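Local structure of enoyl-CoA hydratase/isomerase (Mycobacterium avium, 3P5M) at residues V10-A15 / E46-V51; V40-A45 / R86-L91; P92-A97 / G197-F202; A102-G107 / A122-L127. The protein probably acts on acyl-CoA thioesters as an enoyl-CoA hydratase or isomerase of the crotonase superfamily. All blocks are in the same frame, centred on the assembly; numbering follows the deposited sequence.

Interaction 1 (V10-A15 / E46-V51); sequences VEHDGA and EADESV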
# COMPACT_ATOMS: atom_id res chain seq x y z
N VAL B 10 -6.41 38.65 7.85
CA VAL B 10 -7.75 38.25 7.50
C VAL B 10 -8.13 39.02 6.25
O VAL B 10 -8.03 40.25 6.21
CB VAL B 10 -8.73 38.56 8.64
CG1 VAL B 10 -10.16 38.24 8.23
CG2 VAL B 10 -8.35 37.77 9.93
N GLU B 11 -8.54 38.27 5.23
CA GLU B 11 -8.91 38.82 3.93
C GLU B 11 -10.15 38.13 3.36
O GLU B 11 -10.30 36.91 3.48
CB GLU B 11 -7.72 38.69 2.99
CG GLU B 11 -7.98 39.06 1.56
CD GLU B 11 -7.01 38.37 0.62
OE1 GLU B 11 -5.92 37.95 1.08
OE2 GLU B 11 -7.35 38.24 -0.58
N HIS B 12 -11.05 38.91 2.75
CA HIS B 12 -12.16 38.35 1.97
C HIS B 12 -11.76 38.18 0.53
O HIS B 12 -11.12 39.07 -0.07
CB HIS B 12 -13.40 39.22 2.06
CG HIS B 12 -14.07 39.15 3.39
ND1 HIS B 12 -15.25 38.46 3.59
CD2 HIS B 12 -13.73 39.67 4.59
CE1 HIS B 12 -15.61 38.56 4.86
NE2 HIS B 12 -14.70 39.29 5.49
N ASP B 13 -12.14 37.02 -0.02
CA ASP B 13 -11.82 36.59 -1.37
C ASP B 13 -13.08 35.88 -1.87
O ASP B 13 -13.16 34.66 -1.82
CB ASP B 13 -10.60 35.65 -1.33
CG ASP B 13 -10.18 35.09 -2.71
OD1 ASP B 13 -10.86 35.31 -3.74
OD2 ASP B 13 -9.14 34.40 -2.75
N GLY B 14 -14.06 36.64 -2.33
CA GLY B 14 -15.33 36.10 -2.81
C GLY B 14 -16.11 35.55 -1.64
O GLY B 14 -16.29 36.22 -0.63
N ALA B 15 -16.54 34.30 -1.74
CA ALA B 15 -17.27 33.67 -0.64
C ALA B 15 -16.36 33.00 0.39
O ALA B 15 -16.85 32.33 1.31
CB ALA B 15 -18.29 32.72 -1.19
N GLU B 46 -19.63 33.08 11.08
CA GLU B 46 -21.01 32.58 11.22
C GLU B 46 -21.96 33.69 10.81
O GLU B 46 -22.86 33.47 9.99
CB GLU B 46 -21.32 32.10 12.64
N ALA B 47 -21.71 34.87 11.38
CA ALA B 47 -22.46 36.12 11.16
C ALA B 47 -22.46 36.64 9.72
O ALA B 47 -23.42 37.30 9.29
CB ALA B 47 -21.91 37.25 12.13
N ASP B 48 -21.38 36.34 8.99
CA ASP B 48 -21.10 36.99 7.73
C ASP B 48 -21.74 36.25 6.58
O ASP B 48 -21.25 35.20 6.16
CB ASP B 48 -19.60 37.15 7.50
CG ASP B 48 -19.30 38.10 6.35
OD1 ASP B 48 -20.07 38.15 5.36
OD2 ASP B 48 -18.29 38.82 6.45
N GLU B 49 -22.83 36.80 6.06
CA GLU B 49 -23.56 36.16 4.98
C GLU B 49 -22.74 35.98 3.70
O GLU B 49 -23.07 35.15 2.85
CB GLU B 49 -24.86 36.92 4.68
N SER B 50 -21.67 36.77 3.54
CA SER B 50 -20.83 36.66 2.32
C SER B 50 -19.88 35.45 2.42
O SER B 50 -19.41 34.94 1.40
CB SER B 50 -20.06 37.96 2.03
OG SER B 50 -19.09 38.23 3.04
N VAL B 51 -19.61 35.00 3.65
CA VAL B 51 -18.65 33.93 3.91
C VAL B 51 -19.35 32.56 3.85
O VAL B 51 -20.25 32.26 4.66
CB VAL B 51 -17.96 34.11 5.28
CG1 VAL B 51 -17.04 32.94 5.58
CG2 VAL B 51 -17.19 35.43 5.31
O HOH W 1 -16.52 36.30 1.96
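His12, near the end of strand 8-13, holds its imidazole out toward the turn that follows helix 32-47. CG lies anti to the carbonyl carbon (chi1 -73°), and the ring's CE1 corner meets both Asp48 and Val51. Asp48 OD2 approaches at the ring edge, near its plane, 3.1 Å from His12 CE1, with carboxylate and imidazole turned 39° against each other. Val51 comes across the ring at roughly a right angle, its CG2 branch 3.5 Å from His12 CE1. On the same ring, ND1 lies 3.0 Å from a water that donates to Gly14 O at 2.6 Å and, weakly, to Ser50 O. Gly14 carries the chain around the bend that leads to strand 16-21, with a positive phi of 70°. At Ala15 the backbones themselves close in: its CA-H points at Ser50 O over 3.2 Å, while its own O receives the CA-H of Val51. The facing segment is shaped by a type I turn from Asp48 to Val51 and by an Asx turn. Asp48 OD1 accepts from Ser50 N (2.8 Å), on the anti side of the carboxylate, and from Ser50 OG (2.5 Å), which arrives from above its plane. The turn thus keeps the carboxylate pointed at His12, although no direct hydrogen bond joins the two segments. With OD1 gripped twice and OD2 beside the imidazole, the negative charge would probably raise the ring's affinity for a proton at this largely exposed, water-bridged edge of the fold.

Interaction 2 (V40-A45 / R86-L91); sequences VHIRDA and RAITSL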
# COMPACT_ATOMS: atom_id res chain seq x y z
N VAL B 40 -12.08 34.91 17.28
CA VAL B 40 -13.22 35.79 17.01
C VAL B 40 -13.47 35.87 15.51
O VAL B 40 -14.64 35.88 15.07
CB VAL B 40 -13.09 37.22 17.62
CG1 VAL B 40 -13.10 37.17 19.16
CG2 VAL B 40 -11.85 37.97 17.06
N HIS B 41 -12.39 35.93 14.73
CA HIS B 41 -12.47 35.88 13.29
C HIS B 41 -13.14 34.61 12.81
O HIS B 41 -13.82 34.63 11.79
CB HIS B 41 -11.11 36.07 12.65
CG HIS B 41 -10.63 37.48 12.70
ND1 HIS B 41 -11.33 38.52 12.13
CD2 HIS B 41 -9.52 38.03 13.26
CE1 HIS B 41 -10.68 39.65 12.33
NE2 HIS B 41 -9.58 39.38 13.01
N ILE B 42 -12.99 33.51 13.55
CA ILE B 42 -13.69 32.27 13.20
C ILE B 42 -15.20 32.35 13.48
O ILE B 42 -16.02 32.00 12.63
CB ILE B 42 -13.14 31.04 13.92
CG1 ILE B 42 -11.62 30.92 13.75
CG2 ILE B 42 -13.89 29.76 13.46
CD1 ILE B 42 -11.20 30.32 12.49
N ARG B 43 -15.56 32.79 14.67
CA ARG B 43 -16.98 32.79 15.02
C ARG B 43 -17.73 33.88 14.26
O ARG B 43 -18.88 33.66 13.86
CB ARG B 43 -17.19 32.87 16.53
CG ARG B 43 -16.81 31.59 17.25
CD ARG B 43 -17.09 31.69 18.73
NE ARG B 43 -16.02 32.39 19.44
CZ ARG B 43 -16.23 33.20 20.48
NH1 ARG B 43 -17.46 33.42 20.92
NH2 ARG B 43 -15.20 33.79 21.08
N ASP B 44 -17.07 35.03 14.06
CA ASP B 44 -17.54 36.09 13.16
C ASP B 44 -17.79 35.71 11.68
O ASP B 44 -18.31 36.53 10.90
CB ASP B 44 -16.53 37.25 13.20
CG ASP B 44 -16.74 38.19 14.40
OD1 ASP B 44 -17.49 37.85 15.35
OD2 ASP B 44 -16.13 39.27 14.39
N ALA B 45 -17.40 34.50 11.27
CA ALA B 45 -17.70 34.03 9.93
C ALA B 45 -19.12 33.48 9.90
O ALA B 45 -19.77 33.44 8.85
CB ALA B 45 -16.66 32.97 9.45
N ARG B 86 -12.69 24.52 19.45
CA ARG B 86 -14.13 24.44 19.59
C ARG B 86 -14.87 25.32 18.58
O ARG B 86 -15.81 24.85 17.97
CB ARG B 86 -14.60 24.69 21.02
CG ARG B 86 -16.16 24.68 21.16
CD ARG B 86 -16.87 23.33 20.75
NE ARG B 86 -16.74 22.29 21.77
CZ ARG B 86 -17.36 21.10 21.74
NH1 ARG B 86 -18.20 20.78 20.75
NH2 ARG B 86 -17.13 20.22 22.72
N ALA B 87 -14.42 26.56 18.40
CA ALA B 87 -14.99 27.47 17.40
C ALA B 87 -14.95 26.95 15.95
O ALA B 87 -15.92 27.10 15.18
CB ALA B 87 -14.30 28.84 17.49
N ILE B 88 -13.83 26.35 15.55
CA ILE B 88 -13.76 25.74 14.22
C ILE B 88 -14.75 24.56 14.10
O ILE B 88 -15.49 24.47 13.14
CB ILE B 88 -12.32 25.26 13.87
CG1 ILE B 88 -11.35 26.44 13.71
CG2 ILE B 88 -12.33 24.46 12.62
CD1 ILE B 88 -9.84 26.07 14.02
N THR B 89 -14.76 23.66 15.07
CA THR B 89 -15.65 22.48 14.96
C THR B 89 -17.14 22.88 15.04
O THR B 89 -18.03 22.16 14.52
CB THR B 89 -15.37 21.40 16.03
OG1 THR B 89 -15.52 21.96 17.34
CG2 THR B 89 -13.95 20.84 15.91
N SER B 90 -17.41 24.03 15.65
CA SER B 90 -18.76 24.46 15.93
C SER B 90 -19.29 25.46 14.89
O SER B 90 -20.51 25.57 14.75
CB SER B 90 -18.86 25.05 17.36
OG SER B 90 -20.16 25.58 17.56
N LEU B 91 -18.41 26.16 14.16
CA LEU B 91 -18.86 27.02 13.05
C LEU B 91 -19.70 26.22 12.06
O LEU B 91 -19.21 25.20 11.55
CB LEU B 91 -17.67 27.65 12.31
CG LEU B 91 -17.96 28.56 11.10
CD1 LEU B 91 -18.48 29.91 11.52
CD2 LEU B 91 -16.72 28.79 10.30
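Two neighbouring helices, 32-47 and 74-90, lie side by side here, and Ile42 of the first fits against Ala87, Ile88 and Leu91 of the second. The short axes run nearly parallel, 17° apart, and approach to 9.1 Å, close enough for alanine to sit at the seam. The two branches of Ile42 divide the work. CG2, anti to the backbone N, rests on the backbone of Ala87, 3.8 Å from Ala87 O, whereas CD1 reaches the neighbouring residue, Ile88, at CG1, 4.1 Å away. Each helix connects adjacent parallel strands, 16-21 to 53-58 and 53-58 to 95-99, so the contact joins two successive beta-alpha-beta crossovers of the crotonase core; Ile42 also touches Ile19 of the sheet. Towards the solvent, the aliphatic part of Arg43 flanks the same alanine, with Arg43 CG 3.7 Å from Ala87 CB. Leu91, the first residue to leave helical geometry, turns CG anti to its amide N and sends CD1 back to the first helix, 3.4 Å from Ile42 O and 4.1 Å from Ala45 CB. Its side chain also meets Val54 in strand 53-58. Lysines serve the carbonyls where the helices finish: Lys93 NZ donates to Ala45 O, and Lys206 NZ to Ile88 O and, weakly, to Leu91 O.

Interaction 3 (P92-A97 / G197-F202); sequences PKPVIA and GPTLAF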
# COMPACT_ATOMS: atom_id res chain seq x y z
N PRO B 92 -20.94 26.70 11.75
CA PRO B 92 -21.77 25.93 10.80
C PRO B 92 -21.41 26.19 9.33
O PRO B 92 -22.28 26.25 8.43
CB PRO B 92 -23.23 26.35 11.16
CG PRO B 92 -23.10 27.69 11.77
CD PRO B 92 -21.75 27.67 12.52
N LYS B 93 -20.11 26.29 9.08
CA LYS B 93 -19.57 26.51 7.75
C LYS B 93 -18.26 25.76 7.61
O LYS B 93 -17.52 25.59 8.59
CB LYS B 93 -19.32 28.01 7.54
CG LYS B 93 -20.60 28.83 7.47
CD LYS B 93 -20.34 30.35 7.35
CE LYS B 93 -21.67 31.14 7.42
NZ LYS B 93 -21.51 32.58 7.02
N PRO B 94 -17.99 25.26 6.40
CA PRO B 94 -16.77 24.47 6.23
C PRO B 94 -15.49 25.28 6.43
O PRO B 94 -15.41 26.44 6.01
CB PRO B 94 -16.88 23.96 4.77
CG PRO B 94 -17.89 24.90 4.13
CD PRO B 94 -18.83 25.27 5.19
N VAL B 95 -14.52 24.68 7.12
CA VAL B 95 -13.24 25.32 7.45
C VAL B 95 -12.18 24.40 6.83
O VAL B 95 -12.14 23.19 7.15
CB VAL B 95 -13.01 25.41 8.98
CG1 VAL B 95 -11.70 26.11 9.32
CG2 VAL B 95 -14.16 26.18 9.67
N ILE B 96 -11.35 24.97 5.95
CA ILE B 96 -10.29 24.22 5.30
C ILE B 96 -8.92 24.68 5.74
O ILE B 96 -8.60 25.87 5.68
CB ILE B 96 -10.43 24.29 3.74
CG1 ILE B 96 -11.72 23.61 3.33
CG2 ILE B 96 -9.25 23.66 3.01
CD1 ILE B 96 -12.51 24.47 2.49
N ALA B 97 -8.11 23.73 6.21
CA ALA B 97 -6.70 23.99 6.48
C ALA B 97 -5.85 23.67 5.23
O ALA B 97 -5.86 22.56 4.74
CB ALA B 97 -6.23 23.19 7.71
N GLY B 197 -20.50 25.26 -2.72
CA GLY B 197 -21.40 24.20 -2.27
C GLY B 197 -22.62 24.59 -1.43
O GLY B 197 -22.83 25.75 -1.09
N PRO B 198 -23.46 23.60 -1.13
CA PRO B 198 -24.66 23.80 -0.33
C PRO B 198 -24.37 24.08 1.15
O PRO B 198 -24.48 23.20 1.99
CB PRO B 198 -25.40 22.49 -0.52
CG PRO B 198 -24.28 21.49 -0.72
CD PRO B 198 -23.36 22.22 -1.63
N THR B 199 -24.03 25.33 1.46
CA THR B 199 -23.49 25.71 2.75
C THR B 199 -24.34 25.29 3.96
O THR B 199 -23.79 24.91 4.99
CB THR B 199 -23.20 27.21 2.79
OG1 THR B 199 -22.46 27.54 1.61
CG2 THR B 199 -22.38 27.57 4.03
N LEU B 200 -25.66 25.36 3.82
CA LEU B 200 -26.56 24.99 4.90
C LEU B 200 -26.50 23.48 5.14
O LEU B 200 -26.51 23.04 6.31
CB LEU B 200 -28.00 25.43 4.64
CG LEU B 200 -28.17 26.97 4.50
CD1 LEU B 200 -29.59 27.37 4.06
CD2 LEU B 200 -27.82 27.71 5.78
N ALA B 201 -26.45 22.72 4.05
CA ALA B 201 -26.25 21.28 4.12
C ALA B 201 -24.95 20.89 4.80
O ALA B 201 -24.94 19.94 5.58
CB ALA B 201 -26.39 20.59 2.73
N PHE B 202 -23.86 21.61 4.46
CA PHE B 202 -22.56 21.45 5.09
C PHE B 202 -22.64 21.72 6.59
O PHE B 202 -22.06 20.97 7.37
CB PHE B 202 -21.50 22.35 4.43
CG PHE B 202 -21.10 21.95 3.01
CD1 PHE B 202 -21.32 20.65 2.54
CD2 PHE B 202 -20.47 22.86 2.16
CE1 PHE B 202 -20.96 20.26 1.22
CE2 PHE B 202 -20.08 22.49 0.84
CZ PHE B 202 -20.32 21.16 0.38
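A small, mostly apolar contact sets the Pro92-Lys93-Pro94 run that leads into strand 95-99 against the first turn of helix 199-213, with Pro94 and Phe202 as its main pair. The pyrrolidine of Pro94 crosses the Phe202 side chain at about a right angle: Pro94 CG lies 3.8 Å from Phe202 CD2, and Pro94 CD 4.0 Å from Phe202 CB. Pro198 O stands 3.7 Å above one face of this ring, offset toward the rim, and accepts the backbone N of Phe202 at 3.0 Å. Pro198, the N-cap residue, is also the centre of an inverse gamma turn that brings the chain into the helix. In the crotonase fold, strand 95-99 belongs to the central sheet, and helix 199-213 comes much later in the chain, so this contact lays a helix from late in the chain against the entrance to a strand in the interior of the sheet. Thr199 has its methyl anti to the backbone N, which leaves CG2 facing Lys93 CG at 4.1 Å and OG1 turned to Arg52 NE, with which it is hydrogen-bonded. Lys93 uses only its upper chain here; extended beyond CG, it carries NZ away to Val51 O and Ala45 O. On the helix start, Pro198 packs on Phe252 of a second subunit and Thr199 on Gly254 of that subunit.

Interaction 4 (A102-G107 / A122-L127); sequences AAVGFG and ASYFQL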
# COMPACT_ATOMS: atom_id res chain seq x y z
N ALA B 102 5.61 22.71 8.59
CA ALA B 102 5.36 22.16 9.93
C ALA B 102 3.98 22.52 10.48
O ALA B 102 3.58 23.68 10.44
CB ALA B 102 6.49 22.61 10.91
N ALA B 103 3.28 21.50 10.98
CA ALA B 103 2.07 21.66 11.85
C ALA B 103 2.40 20.89 13.12
O ALA B 103 2.27 19.69 13.14
CB ALA B 103 0.82 21.08 11.19
N VAL B 104 2.87 21.59 14.15
CA VAL B 104 3.54 21.01 15.31
C VAL B 104 2.83 21.47 16.58
O VAL B 104 2.44 22.65 16.70
CB VAL B 104 5.03 21.51 15.38
CG1 VAL B 104 5.76 20.97 16.62
CG2 VAL B 104 5.79 21.15 14.10
N GLY B 105 2.69 20.55 17.52
CA GLY B 105 2.04 20.87 18.79
C GLY B 105 0.62 21.31 18.54
O GLY B 105 -0.11 20.62 17.83
N PHE B 106 0.24 22.46 19.10
CA PHE B 106 -1.08 23.04 18.78
C PHE B 106 -1.33 23.30 17.28
O PHE B 106 -2.47 23.36 16.84
CB PHE B 106 -1.35 24.35 19.54
CG PHE B 106 -2.68 24.97 19.19
CD1 PHE B 106 -3.86 24.42 19.69
CD2 PHE B 106 -2.76 26.01 18.28
CE1 PHE B 106 -5.08 24.94 19.33
CE2 PHE B 106 -3.99 26.54 17.93
CZ PHE B 106 -5.15 26.01 18.47
N GLY B 107 -0.27 23.49 16.50
CA GLY B 107 -0.42 23.60 15.03
C GLY B 107 -1.04 22.35 14.40
O GLY B 107 -1.76 22.43 13.40
N ALA B 122 5.64 18.23 1.22
CA ALA B 122 6.68 18.32 2.26
C ALA B 122 6.11 18.69 3.63
O ALA B 122 6.88 18.97 4.58
CB ALA B 122 7.78 19.31 1.81
N SER B 123 4.79 18.70 3.77
CA SER B 123 4.18 19.08 5.08
C SER B 123 4.25 17.90 6.06
O SER B 123 4.52 16.78 5.63
CB SER B 123 2.79 19.69 4.95
OG SER B 123 1.81 18.76 4.54
N TYR B 124 4.15 18.19 7.36
CA TYR B 124 4.11 17.13 8.38
C TYR B 124 3.39 17.55 9.66
O TYR B 124 3.21 18.76 9.93
CB TYR B 124 5.53 16.64 8.73
CG TYR B 124 6.42 17.68 9.35
CD1 TYR B 124 6.52 17.80 10.74
CD2 TYR B 124 7.17 18.54 8.55
CE1 TYR B 124 7.36 18.73 11.32
CE2 TYR B 124 8.04 19.50 9.13
CZ TYR B 124 8.12 19.57 10.50
OH TYR B 124 8.94 20.47 11.08
N PHE B 125 3.04 16.54 10.45
CA PHE B 125 2.17 16.68 11.62
C PHE B 125 2.91 16.02 12.75
O PHE B 125 3.44 14.90 12.61
CB PHE B 125 0.83 16.00 11.33
CG PHE B 125 0.11 16.58 10.13
CD1 PHE B 125 -0.86 17.58 10.29
CD2 PHE B 125 0.45 16.19 8.86
CE1 PHE B 125 -1.49 18.14 9.19
CE2 PHE B 125 -0.16 16.74 7.75
CZ PHE B 125 -1.14 17.72 7.91
N GLN B 126 3.03 16.72 13.88
CA GLN B 126 3.90 16.22 14.91
C GLN B 126 3.48 16.76 16.28
O GLN B 126 3.26 17.95 16.44
CB GLN B 126 5.33 16.68 14.63
CG GLN B 126 6.37 16.14 15.64
CD GLN B 126 7.75 16.85 15.53
OE1 GLN B 126 7.82 17.96 15.02
NE2 GLN B 126 8.81 16.19 15.99
N LEU B 127 3.39 15.86 17.25
CA LEU B 127 3.14 16.24 18.65
C LEU B 127 4.51 16.32 19.34
O LEU B 127 4.95 15.38 20.02
CB LEU B 127 2.21 15.23 19.32
CG LEU B 127 0.83 15.01 18.69
CD1 LEU B 127 -0.00 13.97 19.47
CD2 LEU B 127 0.06 16.33 18.56
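Tyr124 places CG between its backbone N and carbonyl carbon (chi1 63°), which folds the phenol ring over Ala102 on the adjoining strand. Ala102 CA sits over the ring face, 4.0 Å from the centroid and 20° off the normal, a CH-pi contact, and Ala102 CB continues to the phenol end, 3.5 Å from Tyr124 CZ. The two strands, 102-104 and 124-126, are parallel neighbours in a small sheet beside the larger one of the crotonase fold. Their ladder has three bonds. Ala103 uses both its polar backbone atoms, donating N to Tyr124 O at 2.9 Å and accepting Gln126 N at Ala103 O, 3.2 Å away. Gly105 N closes the register on Gln126 O at 2.9 Å. On the face bearing Tyr124, Val104 CG2 lies between the ring and the Gln126 amide, 4.0 Å from Tyr124 CE1; Gln126, extended and with CG anti to its N, runs alongside Val104 in the same direction, its NE2 hydrogen-bonded to Ala160 O. The other face pairs Ala103 with Phe125, which leans on Ala168 of helix 165-171. Just past the strand, Gly105, at a positive phi of 61°, occupies the N-cap position of helix 106-113. In crotonases the corresponding strand-to-helix turn supplies a backbone N-H to the oxyanion hole, and the ladder here ends at the residue just before that turn's helix. Tyr124 also packs on Ala180 of a third subunit. In the turn itself, Gly107 N donates to Val104 O at 2.8 Å.

Overall arrangement
Interactions 1, 2 and 3 cluster on one side of the chain, their centres about 12 Å from one another, while interaction 4 lies nearer the chain centre, with its centre 21 to 27 Å from theirs. Helix 32-47 is common to interactions 1 and 2, and Lys93 of interaction 3 ties the group together, bonding to a residue of each of the other two. Chemistry follows depth: interaction 1, at the surface, relies on polar side chains and a bridging water; interactions 2 and 3, both buried, are joined across their segments by apolar contacts; interaction 4, also buried, adds a regular backbone ladder. Strand 95-99 leads directly on to strand 102-104, linking interactions 3 and 4 along the chain.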